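Local coordinates for protein SidF, inhibitor of growth family, member 3 (PDB 4FYE) that probably removes a phosphate from phosphoinositide lipids by hydrolysis, as a phosphoinositide phosphatase of the bacterial pathogen Legionella, at residues 455-466 and 592-603. The protein carries 1 engineered substitution. Sequence-based numbering, arbitrary orientation.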
loop_
_atom_site.group_PDB
_atom_site.type_symbol
_atom_site.label_atom_id
_atom_site.label_comp_id
_atom_site.label_asym_id
_atom_site.label_seq_id
_atom_site.Cartn_x
_atom_site.Cartn_y
_atom_site.Cartn_z
ATOM N N ASN A 455 -23.774 -9.084 -0.012
ATOM C CA ASN A 455 -23.835 -7.898 -0.843
ATOM C C ASN A 455 -24.532 -8.193 -2.155
ATOM O O ASN A 455 -25.067 -7.294 -2.802
ATOM C CB ASN A 455 -22.430 -7.348 -1.086
ATOM C CG ASN A 455 -22.436 -5.928 -1.629
ATOM O OD1 ASN A 455 -22.622 -5.697 -2.827
ATOM N ND2 ASN A 455 -22.191 -4.967 -0.751
ATOM N N LEU A 456 -24.532 -9.462 -2.553
ATOM C CA LEU A 456 -25.332 -9.888 -3.718
ATOM C C LEU A 456 -26.801 -9.940 -3.382
ATOM O O LEU A 456 -27.612 -9.426 -4.148
ATOM C CB LEU A 456 -24.863 -11.221 -4.306
ATOM C CG LEU A 456 -24.102 -11.184 -5.652
ATOM C CD1 LEU A 456 -23.169 -9.984 -5.837
ATOM C CD2 LEU A 456 -23.349 -12.496 -5.875
ATOM N N ASP A 457 -27.123 -10.541 -2.231
ATOM C CA ASP A 457 -28.489 -10.600 -1.706
ATOM C C ASP A 457 -29.154 -9.223 -1.736
ATOM O O ASP A 457 -30.360 -9.124 -1.895
ATOM C CB ASP A 457 -28.505 -11.162 -0.265
ATOM C CG ASP A 457 -28.030 -12.637 -0.180
ATOM O OD1 ASP A 457 -27.718 -13.227 -1.235
ATOM O OD2 ASP A 457 -27.960 -13.217 0.934
ATOM N N LYS A 458 -28.327 -8.182 -1.656
ATOM C CA LYS A 458 -28.720 -6.822 -1.329
ATOM C C LYS A 458 -28.855 -5.881 -2.538
ATOM O O LYS A 458 -29.588 -4.912 -2.472
ATOM C CB LYS A 458 -27.698 -6.267 -0.314
ATOM C CG LYS A 458 -28.163 -5.115 0.563
ATOM C CD LYS A 458 -27.571 -3.797 0.099
ATOM C CE LYS A 458 -26.264 -3.507 0.820
ATOM N NZ LYS A 458 -25.442 -2.598 -0.019
ATOM N N VAL A 459 -28.126 -6.125 -3.620
ATOM C CA VAL A 459 -28.390 -5.395 -4.870
ATOM C C VAL A 459 -28.816 -6.328 -6.010
ATOM O O VAL A 459 -28.542 -6.062 -7.174
ATOM C CB VAL A 459 -27.269 -4.393 -5.326
ATOM C CG1 VAL A 459 -27.362 -3.080 -4.558
ATOM C CG2 VAL A 459 -25.858 -4.988 -5.280
ATOM N N ALA A 460 -29.497 -7.415 -5.662
ATOM C CA ALA A 460 -30.214 -8.221 -6.656
ATOM C C ALA A 460 -31.575 -7.576 -6.944
ATOM O O ALA A 460 -32.197 -7.813 -7.993
ATOM C CB ALA A 460 -30.398 -9.643 -6.148
ATOM N N GLN A 461 -32.011 -6.760 -5.982
ATOM C CA GLN A 461 -33.287 -6.045 -6.004
ATOM C C GLN A 461 -33.377 -5.046 -7.174
ATOM O O GLN A 461 -34.381 -5.002 -7.862
ATOM C CB GLN A 461 -33.525 -5.406 -4.616
ATOM C CG GLN A 461 -33.955 -3.938 -4.562
ATOM C CD GLN A 461 -35.460 -3.737 -4.394
ATOM O OE1 GLN A 461 -35.977 -2.631 -4.615
ATOM N NE2 GLN A 461 -36.174 -4.806 -4.010
ATOM N N ASN A 462 -32.307 -4.296 -7.440
ATOM C CA ASN A 462 -32.332 -3.291 -8.521
ATOM C C ASN A 462 -32.227 -3.804 -9.961
ATOM O O ASN A 462 -32.241 -3.007 -10.902
ATOM C CB ASN A 462 -31.316 -2.185 -8.252
ATOM C CG ASN A 462 -31.696 -1.359 -7.048
ATOM O OD1 ASN A 462 -32.841 -0.852 -6.930
ATOM N ND2 ASN A 462 -30.767 -1.242 -6.124
ATOM N N LEU A 463 -32.141 -5.123 -10.132
ATOM C CA LEU A 463 -31.953 -5.716 -11.452
ATOM C C LEU A 463 -32.955 -6.840 -11.666
ATOM O O LEU A 463 -32.569 -8.015 -11.785
ATOM C CB LEU A 463 -30.518 -6.231 -11.611
ATOM C CG LEU A 463 -29.376 -5.370 -11.018
ATOM C CD1 LEU A 463 -28.011 -6.048 -11.061
ATOM C CD2 LEU A 463 -29.305 -3.986 -11.658
ATOM N N GLY A 464 -34.241 -6.474 -11.695
ATOM C CA GLY A 464 -35.293 -7.428 -12.003
ATOM C C GLY A 464 -35.333 -7.754 -13.491
ATOM O O GLY A 464 -35.614 -8.894 -13.878
ATOM N N ASP A 465 -35.024 -6.755 -14.323
ATOM C CA ASP A 465 -35.135 -6.854 -15.794
ATOM C C ASP A 465 -33.944 -7.587 -16.393
ATOM O O ASP A 465 -33.814 -7.693 -17.616
ATOM C CB ASP A 465 -35.235 -5.448 -16.384
ATOM C CG ASP A 465 -35.537 -4.419 -15.322
ATOM O OD1 ASP A 465 -34.581 -4.017 -14.587
ATOM O OD2 ASP A 465 -36.731 -4.063 -15.202
ATOM N N TYR A 466 -33.099 -8.102 -15.496
ATOM C CA TYR A 466 -31.884 -8.811 -15.838
ATOM C C TYR A 466 -31.894 -10.153 -15.090
ATOM O O TYR A 466 -31.557 -10.254 -13.903
ATOM C CB TYR A 466 -30.702 -7.933 -15.447
ATOM C CG TYR A 466 -30.866 -6.492 -15.934
ATOM C CD1 TYR A 466 -31.449 -5.494 -15.121
ATOM C CD2 TYR A 466 -30.459 -6.132 -17.218
ATOM C CE1 TYR A 466 -31.568 -4.204 -15.554
ATOM C CE2 TYR A 466 -30.597 -4.829 -17.679
ATOM C CZ TYR A 466 -31.137 -3.893 -16.840
ATOM O OH TYR A 466 -31.156 -2.659 -17.263
ATOM N N THR A 592 -27.744 3.378 -12.858
ATOM C CA THR A 592 -27.982 2.039 -13.393
ATOM C C THR A 592 -26.677 1.393 -13.932
ATOM O O THR A 592 -26.340 0.259 -13.598
ATOM C CB THR A 592 -29.100 2.096 -14.458
ATOM O OG1 THR A 592 -30.323 2.491 -13.822
ATOM C CG2 THR A 592 -29.308 0.754 -15.156
ATOM N N LYS A 593 -25.937 2.137 -14.737
ATOM C CA LYS A 593 -24.678 1.671 -15.302
ATOM C C LYS A 593 -23.702 1.222 -14.230
ATOM O O LYS A 593 -23.007 0.235 -14.428
ATOM C CB LYS A 593 -24.044 2.776 -16.133
ATOM C CG LYS A 593 -23.344 2.300 -17.391
ATOM C CD LYS A 593 -22.490 3.416 -17.983
ATOM C CE LYS A 593 -23.360 4.592 -18.421
ATOM N NZ LYS A 593 -22.708 5.899 -18.128
ATOM N N SER A 594 -23.660 1.941 -13.106
ATOM C CA SER A 594 -22.809 1.562 -11.982
ATOM C C SER A 594 -23.270 0.327 -11.326
ATOM O O SER A 594 -22.464 -0.503 -10.948
ATOM C CB SER A 594 -22.820 2.615 -10.926
ATOM O OG SER A 594 -21.928 3.581 -11.361
ATOM N N ARG A 595 -24.575 0.228 -11.160
ATOM C CA ARG A 595 -25.167 -0.935 -10.552
ATOM C C ARG A 595 -24.648 -2.128 -11.330
ATOM O O ARG A 595 -24.241 -3.122 -10.751
ATOM C CB ARG A 595 -26.714 -0.890 -10.636
ATOM C CG ARG A 595 -27.421 -0.007 -9.613
ATOM C CD ARG A 595 -28.808 0.373 -10.131
ATOM N NE ARG A 595 -29.566 1.319 -9.311
ATOM C CZ ARG A 595 -29.130 2.517 -8.903
ATOM N NH1 ARG A 595 -27.895 2.932 -9.181
ATOM N NH2 ARG A 595 -29.930 3.303 -8.183
ATOM N N LEU A 596 -24.658 -2.018 -12.651
ATOM C CA LEU A 596 -24.449 -3.201 -13.485
ATOM C C LEU A 596 -22.989 -3.652 -13.519
ATOM O O LEU A 596 -22.697 -4.838 -13.704
ATOM C CB LEU A 596 -24.971 -2.945 -14.897
ATOM C CG LEU A 596 -26.489 -3.137 -15.077
ATOM C CD1 LEU A 596 -27.279 -2.533 -13.934
ATOM C CD2 LEU A 596 -26.985 -2.592 -16.404
ATOM N N GLN A 597 -22.093 -2.693 -13.328
ATOM C CA GLN A 597 -20.655 -2.923 -13.333
ATOM C C GLN A 597 -20.239 -3.423 -11.974
ATOM O O GLN A 597 -19.493 -4.398 -11.872
ATOM C CB GLN A 597 -19.914 -1.632 -13.669
ATOM C CG GLN A 597 -20.296 -1.044 -15.029
ATOM C CD GLN A 597 -19.768 0.365 -15.221
ATOM O OE1 GLN A 597 -19.719 1.152 -14.268
ATOM N NE2 GLN A 597 -19.342 0.690 -16.453
ATOM N N HIS A 598 -20.735 -2.761 -10.932
ATOM C CA HIS A 598 -20.513 -3.237 -9.579
ATOM C C HIS A 598 -20.925 -4.660 -9.458
ATOM O O HIS A 598 -20.132 -5.478 -9.018
ATOM C CB HIS A 598 -21.262 -2.421 -8.537
ATOM C CG HIS A 598 -21.157 -2.997 -7.124
ATOM N ND1 HIS A 598 -19.984 -3.030 -6.431
ATOM C CD2 HIS A 598 -22.126 -3.590 -6.296
ATOM C CE1 HIS A 598 -20.203 -3.600 -5.222
ATOM N NE2 HIS A 598 -21.510 -3.950 -5.147
ATOM N N PHE A 599 -22.149 -4.993 -9.848
ATOM C CA PHE A 599 -22.602 -6.392 -9.688
ATOM C C PHE A 599 -21.706 -7.396 -10.428
ATOM O O PHE A 599 -21.234 -8.406 -9.875
ATOM C CB PHE A 599 -24.064 -6.580 -10.144
ATOM C CG PHE A 599 -24.598 -7.973 -9.913
ATOM C CD1 PHE A 599 -24.350 -8.995 -10.827
ATOM C CD2 PHE A 599 -25.360 -8.269 -8.785
ATOM C CE1 PHE A 599 -24.850 -10.280 -10.632
ATOM C CE2 PHE A 599 -25.861 -9.554 -8.578
ATOM C CZ PHE A 599 -25.602 -10.558 -9.500
ATOM N N TYR A 600 -21.501 -7.128 -11.700
ATOM C CA TYR A 600 -20.720 -8.007 -12.520
ATOM C C TYR A 600 -19.241 -8.106 -12.101
ATOM O O TYR A 600 -18.620 -9.172 -12.207
ATOM C CB TYR A 600 -20.766 -7.499 -13.938
ATOM C CG TYR A 600 -19.953 -8.351 -14.818
ATOM C CD1 TYR A 600 -18.572 -8.125 -14.972
ATOM C CD2 TYR A 600 -20.529 -9.451 -15.442
ATOM C CE1 TYR A 600 -17.808 -8.960 -15.774
ATOM C CE2 TYR A 600 -19.785 -10.297 -16.241
ATOM C CZ TYR A 600 -18.432 -10.044 -16.410
ATOM O OH TYR A 600 -17.722 -10.900 -17.208
ATOM N N ASN A 601 -18.654 -6.992 -11.684
ATOM C CA ASN A 601 -17.233 -7.021 -11.403
ATOM C C ASN A 601 -16.936 -7.791 -10.126
ATOM O O ASN A 601 -16.005 -8.585 -10.106
ATOM C CB ASN A 601 -16.613 -5.613 -11.462
ATOM C CG ASN A 601 -16.329 -5.175 -12.893
ATOM O OD1 ASN A 601 -16.069 -6.011 -13.806
ATOM N ND2 ASN A 601 -16.365 -3.878 -13.117
ATOM N N SER A 602 -17.763 -7.564 -9.097
ATOM C CA SER A 602 -17.827 -8.361 -7.891
ATOM C C SER A 602 -17.847 -9.820 -8.234
ATOM O O SER A 602 -17.003 -10.567 -7.767
ATOM C CB SER A 602 -19.123 -8.062 -7.165
ATOM O OG SER A 602 -19.088 -6.799 -6.533
ATOM N N CYS A 603 -18.803 -10.250 -9.049
ATOM C CA CYS A 603 -18.848 -11.652 -9.421
ATOM C C CYS A 603 -17.584 -12.089 -10.157
ATOM O O CYS A 603 -17.037 -13.169 -9.881
ATOM C CB CYS A 603 -20.062 -11.934 -10.297
ATOM S SG CYS A 603 -21.566 -11.587 -9.401
#
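F599 reaches from helix 590-614 toward two leucines of 455-466, which meet different parts of it. Its CG lies anti to the backbone N (chi1 -176°), which carries the ring toward 455-466. L456 crosses it at about a right angle, its CG 3.8 Å from CE2 of F599, with CD1 of the same leucine close behind. L463 approaches nearer the root of the ring, bringing CD1 to 4.1 Å from CG of F599. A large flat hydrocarbon suits this place, since one ring can serve two branched neighbours at once. The other methyl of L463, CD2, passes over to L596, 3.4 Å from its CD1, so the forked leucine spans two residues about one turn apart on the helix, L596 and F599. At the far end L456 CD2 meets the sulfur of C603, a small, only weakly polar partner one turn beyond F599.

The contact lays the C-terminal part of helix 438-458, and the loop with a type I turn at 460-463 that follows it, against one side of helix 590-614, in a largely helical region. Helix 467-476 also borders the apolar layer, with A469 touching F599 and L476 touching L456, and I579 of helix 522-583 touches L596.

H598 and N455 supply the one hydrogen bond between the two segments. NE2 of H598 donates to OD1 of N455 over 3.1 Å in a nearly straight bond (168°); the oxygen lies in the imidazole plane, while the amide is turned 70° from it. Histidine suits this place because its second nitrogen, ND1, is hydrogen-bonded to E637 of helix 626-637, and the two partners together would fix the ring's rotation. V459 CG2 also lies at the ring edge, 4.1 Å from CD2 of H598. On the exposed side, N462 rests its CB against the extended chain of R595, 4.0 Å from CD.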